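Local coordinates for protein Lmaj004091aaa (Leishmania major, PDB 1XTP) that probably methylates the N-terminal amino group of proteins that begin with an X-Pro-Lys sequence, using S-adenosyl-L-methionine as the methyl donor, at residues L154-Q165 with Q185-K196; A168-F176 with E210-D218. One frame throughout, in Å; residues are numbered along the deposited sequence.

Interaction 1: L154-Q165 with Q185-K196; sequences LPPNTYDLIVIQ and QALTPNGYIFFK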
loop_
_atom_site.group_PDB
_atom_site.type_symbol
_atom_site.label_atom_id
_atom_site.label_comp_id
_atom_site.label_asym_id
_atom_site.label_seq_id
_atom_site.Cartn_x
_atom_site.Cartn_y
_atom_site.Cartn_z
ATOM N N LEU A 154 -2.819 3.180 15.560
ATOM C CA LEU A 154 -3.646 1.982 15.571
ATOM C C LEU A 154 -3.488 1.246 16.900
ATOM O O LEU A 154 -2.381 1.109 17.419
ATOM C CB LEU A 154 -3.249 1.075 14.437
ATOM C CG LEU A 154 -3.291 1.679 13.039
ATOM C CD1 LEU A 154 -2.577 0.699 12.114
ATOM C CD2 LEU A 154 -4.713 1.937 12.558
ATOM N N PRO A 155 -4.602 0.764 17.462
ATOM C CA PRO A 155 -4.572 0.102 18.762
ATOM C C PRO A 155 -3.939 -1.276 18.635
ATOM O O PRO A 155 -4.023 -1.894 17.581
ATOM C CB PRO A 155 -6.045 -0.035 19.098
ATOM C CG PRO A 155 -6.719 -0.153 17.753
ATOM C CD PRO A 155 -5.959 0.768 16.874
ATOM N N PRO A 156 -3.278 -1.747 19.683
ATOM C CA PRO A 156 -2.621 -3.052 19.598
ATOM C C PRO A 156 -3.612 -4.207 19.534
ATOM O O PRO A 156 -4.756 -4.068 19.956
ATOM C CB PRO A 156 -1.803 -3.127 20.898
ATOM C CG PRO A 156 -2.487 -2.202 21.825
ATOM C CD PRO A 156 -3.071 -1.101 20.993
ATOM N N ASN A 157 -3.176 -5.321 18.952
ATOM C CA ASN A 157 -3.899 -6.576 19.049
ATOM C C ASN A 157 -5.362 -6.441 18.623
ATOM O O ASN A 157 -6.245 -6.795 19.373
ATOM C CB ASN A 157 -3.802 -7.077 20.497
ATOM C CG ASN A 157 -4.290 -8.496 20.660
ATOM O OD1 ASN A 157 -4.483 -9.218 19.680
ATOM N ND2 ASN A 157 -4.522 -8.904 21.917
ATOM N N THR A 158 -5.611 -5.919 17.429
ATOM C CA THR A 158 -6.976 -5.599 16.994
ATOM C C THR A 158 -7.390 -6.256 15.688
ATOM O O THR A 158 -8.517 -6.740 15.560
ATOM C CB THR A 158 -7.132 -4.062 16.864
ATOM O OG1 THR A 158 -6.994 -3.481 18.152
ATOM C CG2 THR A 158 -8.490 -3.662 16.322
ATOM N N TYR A 159 -6.505 -6.246 14.702
ATOM C CA TYR A 159 -6.878 -6.664 13.357
ATOM C C TYR A 159 -6.409 -8.060 12.945
ATOM O O TYR A 159 -5.247 -8.444 13.154
ATOM C CB TYR A 159 -6.393 -5.631 12.359
ATOM C CG TYR A 159 -7.067 -4.306 12.534
ATOM C CD1 TYR A 159 -8.391 -4.124 12.143
ATOM C CD2 TYR A 159 -6.390 -3.230 13.100
ATOM C CE1 TYR A 159 -9.009 -2.895 12.306
ATOM C CE2 TYR A 159 -7.009 -1.988 13.279
ATOM C CZ TYR A 159 -8.316 -1.825 12.880
ATOM O OH TYR A 159 -8.936 -0.590 13.034
ATOM N N ASP A 160 -7.336 -8.809 12.350
ATOM C CA ASP A 160 -7.028 -10.081 11.708
ATOM C C ASP A 160 -6.508 -9.863 10.260
ATOM O O ASP A 160 -5.782 -10.706 9.713
ATOM C CB ASP A 160 -8.257 -10.985 11.718
ATOM C CG ASP A 160 -8.680 -11.395 13.121
ATOM O OD1 ASP A 160 -7.815 -11.598 13.989
ATOM O OD2 ASP A 160 -9.886 -11.556 13.351
ATOM N N LEU A 161 -6.856 -8.737 9.645
ATOM C CA LEU A 161 -6.221 -8.385 8.372
ATOM C C LEU A 161 -6.013 -6.895 8.267
ATOM O O LEU A 161 -6.872 -6.134 8.667
ATOM C CB LEU A 161 -7.040 -8.889 7.190
ATOM C CG LEU A 161 -6.260 -9.034 5.872
ATOM C CD1 LEU A 161 -5.346 -10.285 5.869
ATOM C CD2 LEU A 161 -7.212 -9.062 4.681
ATOM N N ILE A 162 -4.845 -6.495 7.770
ATOM C CA ILE A 162 -4.536 -5.095 7.506
ATOM C C ILE A 162 -4.104 -4.990 6.050
ATOM O O ILE A 162 -3.036 -5.459 5.662
ATOM C CB ILE A 162 -3.441 -4.544 8.445
ATOM C CG1 ILE A 162 -3.894 -4.653 9.902
ATOM C CG2 ILE A 162 -3.097 -3.083 8.083
ATOM C CD1 ILE A 162 -2.862 -4.220 10.906
ATOM N N VAL A 163 -4.970 -4.374 5.261
ATOM C CA VAL A 163 -4.804 -4.261 3.830
ATOM C C VAL A 163 -4.050 -2.974 3.436
ATOM O O VAL A 163 -4.459 -1.893 3.788
ATOM C CB VAL A 163 -6.200 -4.283 3.149
ATOM C CG1 VAL A 163 -6.060 -4.111 1.653
ATOM C CG2 VAL A 163 -6.888 -5.595 3.479
ATOM N N ILE A 164 -2.940 -3.118 2.714
ATOM C CA ILE A 164 -2.196 -1.982 2.190
ATOM C C ILE A 164 -1.986 -2.238 0.692
ATOM O O ILE A 164 -1.044 -2.914 0.278
ATOM C CB ILE A 164 -0.838 -1.786 2.927
ATOM C CG1 ILE A 164 -1.001 -1.850 4.459
ATOM C CG2 ILE A 164 -0.186 -0.446 2.525
ATOM C CD1 ILE A 164 0.316 -1.771 5.229
ATOM N N GLN A 165 -2.881 -1.708 -0.124
ATOM C CA GLN A 165 -2.860 -1.963 -1.553
ATOM C C GLN A 165 -2.826 -0.671 -2.319
ATOM O O GLN A 165 -3.682 0.192 -2.106
ATOM C CB GLN A 165 -4.086 -2.763 -1.987
ATOM C CG GLN A 165 -4.203 -2.865 -3.519
ATOM C CD GLN A 165 -5.034 -4.053 -4.003
ATOM O OE1 GLN A 165 -5.573 -4.825 -3.204
ATOM N NE2 GLN A 165 -5.128 -4.203 -5.335
ATOM N N GLN A 185 2.040 -4.509 15.430
ATOM C CA GLN A 185 1.544 -4.483 16.804
ATOM C C GLN A 185 0.013 -4.372 16.881
ATOM O O GLN A 185 -0.598 -4.784 17.872
ATOM C CB GLN A 185 2.226 -3.372 17.616
ATOM C CG GLN A 185 1.936 -1.957 17.155
ATOM C CD GLN A 185 0.629 -1.407 17.700
ATOM O OE1 GLN A 185 0.307 -1.593 18.879
ATOM N NE2 GLN A 185 -0.124 -0.716 16.847
ATOM N N ALA A 186 -0.592 -3.838 15.823
ATOM C CA ALA A 186 -2.041 -3.769 15.696
ATOM C C ALA A 186 -2.676 -5.103 15.293
ATOM O O ALA A 186 -3.902 -5.232 15.332
ATOM C CB ALA A 186 -2.416 -2.699 14.700
ATOM N N LEU A 187 -1.875 -6.098 14.903
ATOM C CA LEU A 187 -2.443 -7.399 14.536
ATOM C C LEU A 187 -2.759 -8.244 15.738
ATOM O O LEU A 187 -2.070 -8.167 16.745
ATOM C CB LEU A 187 -1.495 -8.188 13.658
ATOM C CG LEU A 187 -1.155 -7.593 12.288
ATOM C CD1 LEU A 187 -0.107 -8.500 11.649
ATOM C CD2 LEU A 187 -2.373 -7.424 11.372
ATOM N N THR A 188 -3.795 -9.058 15.607
ATOM C CA THR A 188 -4.036 -10.176 16.539
ATOM C C THR A 188 -3.064 -11.334 16.251
ATOM O O THR A 188 -2.386 -11.341 15.224
ATOM C CB THR A 188 -5.490 -10.710 16.437
ATOM O OG1 THR A 188 -5.649 -11.427 15.206
ATOM C CG2 THR A 188 -6.487 -9.559 16.526
ATOM N N PRO A 189 -2.996 -12.325 17.155
ATOM C CA PRO A 189 -2.131 -13.477 16.858
ATOM C C PRO A 189 -2.442 -14.215 15.539
ATOM O O PRO A 189 -1.544 -14.816 14.953
ATOM C CB PRO A 189 -2.333 -14.393 18.085
ATOM C CG PRO A 189 -2.769 -13.431 19.184
ATOM C CD PRO A 189 -3.651 -12.451 18.470
ATOM N N ASN A 190 -3.691 -14.162 15.076
ATOM C CA ASN A 190 -4.068 -14.752 13.794
ATOM C C ASN A 190 -4.154 -13.709 12.680
ATOM O O ASN A 190 -4.844 -13.895 11.674
ATOM C CB ASN A 190 -5.400 -15.482 13.941
ATOM C CG ASN A 190 -5.345 -16.571 14.979
ATOM O OD1 ASN A 190 -4.264 -17.069 15.304
ATOM N ND2 ASN A 190 -6.504 -16.936 15.528
ATOM N N GLY A 191 -3.452 -12.601 12.852
ATOM C CA GLY A 191 -3.545 -11.532 11.885
ATOM C C GLY A 191 -2.399 -11.525 10.888
ATOM O O GLY A 191 -1.315 -12.023 11.158
ATOM N N TYR A 192 -2.653 -10.936 9.727
ATOM C CA TYR A 192 -1.622 -10.704 8.732
ATOM C C TYR A 192 -1.778 -9.296 8.170
ATOM O O TYR A 192 -2.900 -8.764 8.098
ATOM C CB TYR A 192 -1.794 -11.667 7.572
ATOM C CG TYR A 192 -1.518 -13.128 7.826
ATOM C CD1 TYR A 192 -2.514 -13.977 8.295
ATOM C CD2 TYR A 192 -0.294 -13.684 7.507
ATOM C CE1 TYR A 192 -2.270 -15.332 8.497
ATOM C CE2 TYR A 192 -0.050 -15.054 7.696
ATOM C CZ TYR A 192 -1.039 -15.863 8.179
ATOM O OH TYR A 192 -0.807 -17.217 8.353
ATOM N N ILE A 193 -0.661 -8.695 7.774
ATOM C CA ILE A 193 -0.702 -7.564 6.835
ATOM C C ILE A 193 -0.838 -8.138 5.441
ATOM O O ILE A 193 -0.017 -8.932 5.022
ATOM C CB ILE A 193 0.565 -6.691 6.868
ATOM C CG1 ILE A 193 0.732 -6.014 8.222
ATOM C CG2 ILE A 193 0.480 -5.597 5.830
ATOM C CD1 ILE A 193 2.149 -5.607 8.524
ATOM N N PHE A 194 -1.875 -7.737 4.719
ATOM C CA PHE A 194 -1.961 -8.040 3.304
ATOM C C PHE A 194 -1.448 -6.833 2.488
ATOM O O PHE A 194 -2.126 -5.817 2.372
ATOM C CB PHE A 194 -3.388 -8.372 2.932
ATOM C CG PHE A 194 -3.595 -8.634 1.468
ATOM C CD1 PHE A 194 -3.156 -9.818 0.885
ATOM C CD2 PHE A 194 -4.275 -7.714 0.679
ATOM C CE1 PHE A 194 -3.382 -10.066 -0.465
ATOM C CE2 PHE A 194 -4.505 -7.964 -0.669
ATOM C CZ PHE A 194 -4.054 -9.147 -1.239
ATOM N N PHE A 195 -0.255 -6.977 1.915
ATOM C CA PHE A 195 0.395 -5.903 1.165
ATOM C C PHE A 195 0.394 -6.245 -0.318
ATOM O O PHE A 195 0.985 -7.237 -0.723
ATOM C CB PHE A 195 1.820 -5.706 1.684
ATOM C CG PHE A 195 2.626 -4.679 0.918
ATOM C CD1 PHE A 195 2.070 -3.457 0.543
ATOM C CD2 PHE A 195 3.961 -4.928 0.610
ATOM C CE1 PHE A 195 2.829 -2.515 -0.137
ATOM C CE2 PHE A 195 4.726 -4.003 -0.064
ATOM C CZ PHE A 195 4.169 -2.783 -0.430
ATOM N N LYS A 196 -0.311 -5.439 -1.112
ATOM C CA LYS A 196 -0.429 -5.656 -2.556
ATOM C C LYS A 196 0.001 -4.402 -3.294
ATOM O O LYS A 196 -0.571 -3.341 -3.101
ATOM C CB LYS A 196 -1.864 -6.010 -2.952
ATOM C CG LYS A 196 -1.993 -6.661 -4.332
ATOM C CD LYS A 196 -3.335 -7.398 -4.467
ATOM C CE LYS A 196 -3.468 -8.152 -5.783
ATOM N NZ LYS A 196 -4.841 -8.692 -5.970
#
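Ile162 and Leu187 meet through their methyl ends at the apolar centre, where Ile162 CD1 lies 3.3 Å from Leu187 CD2, tighter than usual van der Waals contact. Ile162 has its CG1 branch anti to the carbonyl carbon (chi1 -60°) and the chain extended beyond it, which carries CD1 away from the backbone toward Leu187 and the methyl of Ala186. The same face continues with Ile164 CD1 against Ile193 CG2 at 3.9 Å, while Phe195 turns its ring edge to Ile164 O. On the other face Leu161 and Val163 run alongside Phe194, pointing the same way, and Val163 CG1 reaches the edge of that ring. Gln165 and Lys196 lie side by side at the end of this row.

The axes of strand segments 161-165 and 191-196 approach to 4.5 Å, with their N-to-C directions 12° apart, a parallel pairing in which Ile162 and Ile164 each donate and accept a backbone hydrogen bond. On the N-terminal side of the corner at Asp160 the strand pairing continues only as a single parallel bridge, Tyr159 with Leu187, and the edge becomes polar. Ala186 O accepts from both Thr158 N, at 2.8 Å, and Tyr159 N, at 2.9 Å. Thr188 OG1 donates a very short bond of 2.5 Å to Asp160 OD1, and Gln185 NE2, which also bonds His182 O, reaches Leu154 O at 3.0 Å from above the carbonyl plane.

With helix 173-186 linking the two parallel strands, the unit is a beta-alpha-beta crossover of the Rossmann-like methyltransferase sheet. Strand 96-100 flanks 159-165 and strand 248-253 flanks 191-198; helix 106-115 packs on Leu161 and Val163, and Lys196 NZ forms a salt bridge with Asp78.

Interaction 2: A168-F176 with E210-D218; sequences AIYLTDADF and EDSSLTRSD. With SAI (S-adenosyl-L-homoselenocysteine), chain B.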
loop_
_atom_site.group_PDB
_atom_site.type_symbol
_atom_site.label_atom_id
_atom_site.label_comp_id
_atom_site.label_asym_id
_atom_site.label_seq_id
_atom_site.Cartn_x
_atom_site.Cartn_y
_atom_site.Cartn_z
ATOM N N ALA A 168 1.164 2.159 -0.424
ATOM C CA ALA A 168 2.476 2.330 0.213
ATOM C C ALA A 168 3.501 3.008 -0.711
ATOM O O ALA A 168 4.598 3.336 -0.280
ATOM C CB ALA A 168 2.983 1.023 0.717
ATOM N N ILE A 169 3.138 3.208 -1.970
ATOM C CA ILE A 169 3.918 4.013 -2.909
ATOM C C ILE A 169 4.068 5.478 -2.475
ATOM O O ILE A 169 5.025 6.145 -2.877
ATOM C CB ILE A 169 3.327 3.963 -4.354
ATOM C CG1 ILE A 169 1.894 4.525 -4.401
ATOM C CG2 ILE A 169 3.326 2.523 -4.891
ATOM C CD1 ILE A 169 1.379 4.792 -5.806
ATOM N N TYR A 170 3.155 5.958 -1.627
ATOM C CA TYR A 170 3.155 7.339 -1.130
ATOM C C TYR A 170 3.998 7.548 0.122
ATOM O O TYR A 170 4.303 8.683 0.467
ATOM C CB TYR A 170 1.713 7.800 -0.883
ATOM C CG TYR A 170 0.903 7.759 -2.145
ATOM C CD1 TYR A 170 1.204 8.610 -3.189
ATOM C CD2 TYR A 170 -0.109 6.819 -2.327
ATOM C CE1 TYR A 170 0.501 8.567 -4.378
ATOM C CE2 TYR A 170 -0.848 6.772 -3.507
ATOM C CZ TYR A 170 -0.515 7.639 -4.538
ATOM O OH TYR A 170 -1.189 7.620 -5.732
ATOM N N LEU A 171 4.370 6.458 0.787
ATOM C CA LEU A 171 5.204 6.525 1.970
ATOM C C LEU A 171 6.681 6.703 1.637
ATOM O O LEU A 171 7.188 6.067 0.719
ATOM C CB LEU A 171 5.038 5.260 2.828
ATOM C CG LEU A 171 3.681 4.998 3.481
ATOM C CD1 LEU A 171 3.578 3.542 3.967
ATOM C CD2 LEU A 171 3.416 5.979 4.644
ATOM N N THR A 172 7.377 7.551 2.403
ATOM C CA THR A 172 8.847 7.526 2.373
ATOM C C THR A 172 9.296 6.180 2.903
ATOM O O THR A 172 8.529 5.488 3.556
ATOM C CB THR A 172 9.478 8.598 3.225
ATOM O OG1 THR A 172 9.252 8.327 4.619
ATOM C CG2 THR A 172 8.916 9.965 2.860
ATOM N N ASP A 173 10.541 5.801 2.660
ATOM C CA ASP A 173 11.022 4.523 3.178
ATOM C C ASP A 173 11.039 4.507 4.701
ATOM O O ASP A 173 10.740 3.467 5.313
ATOM C CB ASP A 173 12.435 4.216 2.676
ATOM C CG ASP A 173 12.463 3.687 1.257
ATOM O OD1 ASP A 173 11.399 3.451 0.656
ATOM O OD2 ASP A 173 13.581 3.525 0.739
ATOM N N ALA A 174 11.460 5.626 5.296
ATOM C CA ALA A 174 11.461 5.774 6.737
ATOM C C ALA A 174 10.075 5.528 7.313
ATOM O O ALA A 174 9.943 4.830 8.316
ATOM C CB ALA A 174 11.953 7.187 7.143
ATOM N N ASP A 175 9.045 6.110 6.687
ATOM C CA ASP A 175 7.675 5.995 7.182
ATOM C C ASP A 175 7.052 4.638 6.856
ATOM O O ASP A 175 6.192 4.184 7.593
ATOM C CB ASP A 175 6.809 7.133 6.656
ATOM C CG ASP A 175 7.147 8.468 7.316
ATOM O OD1 ASP A 175 7.828 8.463 8.362
ATOM O OD2 ASP A 175 6.737 9.519 6.795
ATOM N N PHE A 176 7.509 4.024 5.765
ATOM C CA PHE A 176 7.149 2.652 5.352
ATOM C C PHE A 176 7.616 1.724 6.462
ATOM O O PHE A 176 6.830 0.957 7.014
ATOM C CB PHE A 176 7.844 2.320 4.017
ATOM C CG PHE A 176 7.461 0.974 3.397
ATOM C CD1 PHE A 176 7.822 -0.235 4.002
ATOM C CD2 PHE A 176 6.776 0.926 2.182
ATOM C CE1 PHE A 176 7.486 -1.456 3.435
ATOM C CE2 PHE A 176 6.457 -0.322 1.575
ATOM C CZ PHE A 176 6.795 -1.496 2.205
ATOM N N GLU A 210 4.320 12.843 -10.997
ATOM C CA GLU A 210 2.970 13.356 -11.179
ATOM C C GLU A 210 2.194 13.294 -9.851
ATOM O O GLU A 210 1.684 14.311 -9.397
ATOM C CB GLU A 210 2.254 12.581 -12.284
ATOM C CG GLU A 210 1.128 13.382 -12.945
ATOM C CD GLU A 210 0.341 12.595 -13.984
ATOM O OE1 GLU A 210 0.910 11.699 -14.632
ATOM O OE2 GLU A 210 -0.858 12.898 -14.169
ATOM N N ASP A 211 2.143 12.120 -9.214
ATOM C CA ASP A 211 1.401 11.952 -7.967
ATOM C C ASP A 211 2.279 11.869 -6.698
ATOM O O ASP A 211 1.767 11.620 -5.611
ATOM C CB ASP A 211 0.471 10.740 -8.060
ATOM C CG ASP A 211 1.201 9.415 -7.992
ATOM O OD1 ASP A 211 2.452 9.369 -8.092
ATOM O OD2 ASP A 211 0.496 8.395 -7.835
ATOM N N SER A 212 3.587 12.073 -6.848
ATOM C CA SER A 212 4.541 12.105 -5.719
ATOM C C SER A 212 4.570 10.786 -4.959
ATOM O O SER A 212 4.194 10.712 -3.788
ATOM C CB SER A 212 4.260 13.285 -4.767
ATOM O OG SER A 212 5.372 13.551 -3.915
ATOM N N SER A 213 5.029 9.745 -5.660
ATOM C CA SER A 213 5.031 8.378 -5.150
ATOM C C SER A 213 6.195 7.614 -5.770
ATOM O O SER A 213 6.821 8.093 -6.722
ATOM C CB SER A 213 3.729 7.696 -5.548
ATOM O OG SER A 213 3.645 7.534 -6.962
ATOM N N LEU A 214 6.478 6.406 -5.290
ATOM C CA LEU A 214 7.467 5.605 -6.008
ATOM C C LEU A 214 7.148 4.112 -6.023
ATOM O O LEU A 214 6.536 3.566 -5.101
ATOM C CB LEU A 214 8.897 5.858 -5.497
ATOM C CG LEU A 214 9.317 5.008 -4.311
ATOM C CD1 LEU A 214 10.799 5.134 -4.025
ATOM C CD2 LEU A 214 8.477 5.405 -3.105
ATOM N N THR A 215 7.577 3.480 -7.100
ATOM C CA THR A 215 7.478 2.049 -7.276
ATOM C C THR A 215 8.831 1.481 -6.915
ATOM O O THR A 215 9.872 2.008 -7.339
ATOM C CB THR A 215 7.157 1.715 -8.730
ATOM O OG1 THR A 215 5.940 2.369 -9.079
ATOM C CG2 THR A 215 7.012 0.191 -8.966
ATOM N N ARG A 216 8.807 0.421 -6.122
ATOM C CA ARG A 216 10.016 -0.186 -5.622
ATOM C C ARG A 216 10.100 -1.626 -6.112
ATOM O O ARG A 216 9.094 -2.209 -6.525
ATOM C CB ARG A 216 9.996 -0.189 -4.098
ATOM C CG ARG A 216 9.820 1.163 -3.435
ATOM C CD ARG A 216 9.744 0.939 -1.905
ATOM N NE ARG A 216 9.721 2.151 -1.074
ATOM C CZ ARG A 216 8.617 2.760 -0.633
ATOM N NH1 ARG A 216 7.405 2.359 -1.001
ATOM N NH2 ARG A 216 8.718 3.820 0.139
ATOM N N SER A 217 11.307 -2.192 -6.049
ATOM C CA SER A 217 11.532 -3.601 -6.381
ATOM C C SER A 217 11.225 -4.505 -5.188
ATOM O O SER A 217 11.212 -4.067 -4.031
ATOM C CB SER A 217 12.979 -3.818 -6.799
ATOM O OG SER A 217 13.852 -3.509 -5.717
ATOM N N ASP A 218 10.996 -5.779 -5.485
ATOM C CA ASP A 218 10.850 -6.799 -4.454
ATOM C C ASP A 218 11.986 -6.784 -3.406
ATOM O O ASP A 218 11.748 -6.961 -2.211
ATOM C CB ASP A 218 10.821 -8.190 -5.117
ATOM C CG ASP A 218 10.662 -9.280 -4.114
ATOM O OD1 ASP A 218 9.579 -9.329 -3.512
ATOM O OD2 ASP A 218 11.610 -10.057 -3.899
HETATM N N SAI B . -6.517 1.045 -1.765
HETATM C CA SAI B . -7.669 1.493 -2.600
HETATM C CB SAI B . -7.369 2.843 -3.220
HETATM C CG SAI B . -6.175 2.904 -4.160
HETATM SE SE SAI B . -5.974 4.742 -4.841
HETATM C C SAI B . -7.977 0.547 -3.750
HETATM O O SAI B . -7.141 -0.273 -4.127
HETATM O OXT SAI B . -9.052 0.610 -4.345
HETATM C "C5'" SAI B . -4.624 5.331 -3.525
HETATM C "C4'" SAI B . -5.240 5.924 -2.253
HETATM O "O4'" SAI B . -4.201 6.204 -1.362
HETATM C "C3'" SAI B . -5.980 7.237 -2.449
HETATM O "O3'" SAI B . -7.263 7.169 -1.884
HETATM C "C2'" SAI B . -5.173 8.290 -1.727
HETATM O "O2'" SAI B . -5.978 9.314 -1.160
HETATM C "C1'" SAI B . -4.522 7.410 -0.689
HETATM N N9 SAI B . -3.316 7.961 -0.088
HETATM C C8 SAI B . -2.404 8.811 -0.673
HETATM N N7 SAI B . -1.448 9.061 0.216
HETATM C C5 SAI B . -1.727 8.369 1.362
HETATM C C6 SAI B . -1.066 8.261 2.583
HETATM N N6 SAI B . 0.070 8.932 2.783
HETATM N N1 SAI B . -1.604 7.468 3.583
HETATM C C2 SAI B . -2.799 6.789 3.387
HETATM N N3 SAI B . -3.439 6.894 2.164
HETATM C C4 SAI B . -2.904 7.664 1.177
HETATM O O HOH W 1 2.965 10.727 -0.687
#
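Arg216 starts with CG anti to the carbonyl carbon (chi1 -56°) and stays extended from CG to NE, which delivers its guanidinium to Asp173, Leu171 and Ala168. Tyr170, with CG likewise opposite its carbonyl carbon (chi1 -60°), swings its hydroxyl to Asp211, whose OD2 receives the bond at 2.8 Å from above the carboxylate plane.

The guanidinium grips Asp173 side-on: NE, at 2.7 Å, and NH2 both donate to OD1, forming a salt bridge nearly in the guanidinium plane. NH2 also reaches Leu171 O at 2.8 Å, and NH1 donates to Ala168 O at 3.1 Å, so all three nitrogens are engaged along the edge. Phe176 sets only CD2 over one face, toward the rim, its ring inclined 65° to the group, while Leu214 CD2 lies over the centre of the opposite face, 3.6 Å from Arg216 CZ; the two would limit tilting. Asp173 OD2 is held in turn by Trp34 and His220.

These bonds tie the turn leading into helix 173-186, where Thr172 is the N-cap and its OG1 accepts from Asp175 N, to strand 213-215, an outermost strand of the small four-stranded sheet beside the Rossmann-like core. Ser212 and Ser213 face Asp208 in a G1 beta bulge just ahead of Leu214, whose N donates to Ile169 O at 2.8 Å.

At the ligand side, Tyr170 lays one ring face against the adenine of S-adenosyl-L-homoselenocysteine, with CD2 3.5 Å from C8. Its hydroxyl also bonds Trp57 NE1, while Asp211 OD1 accepts a very short bond from Ser213 OG.

In the fold
Interactions 1 and 2 have centres 20 Å apart, yet they touch: Phe195 CE1 lies 3.6 Å from Ala168 CB, and Phe195 CZ lies 3.9 Å from Phe176 CE2. Helix 173-186 spans both, beginning at interaction 2 and reaching interaction 1 at Gln185. Along the chain their segments alternate, with two residues between the end of 154-165 and the start of 168-176. Both reach the cofactor pocket at different parts of the bound S-adenosyl-L-homoselenocysteine: Gln165 O at the C-terminal end of its strand accepts from the amino nitrogen of the ligand, whereas interaction 2 meets the adenine end. Gly101 and Arg106, predicted S-adenosyl-L-methionine-binding residues, also bond the ligand.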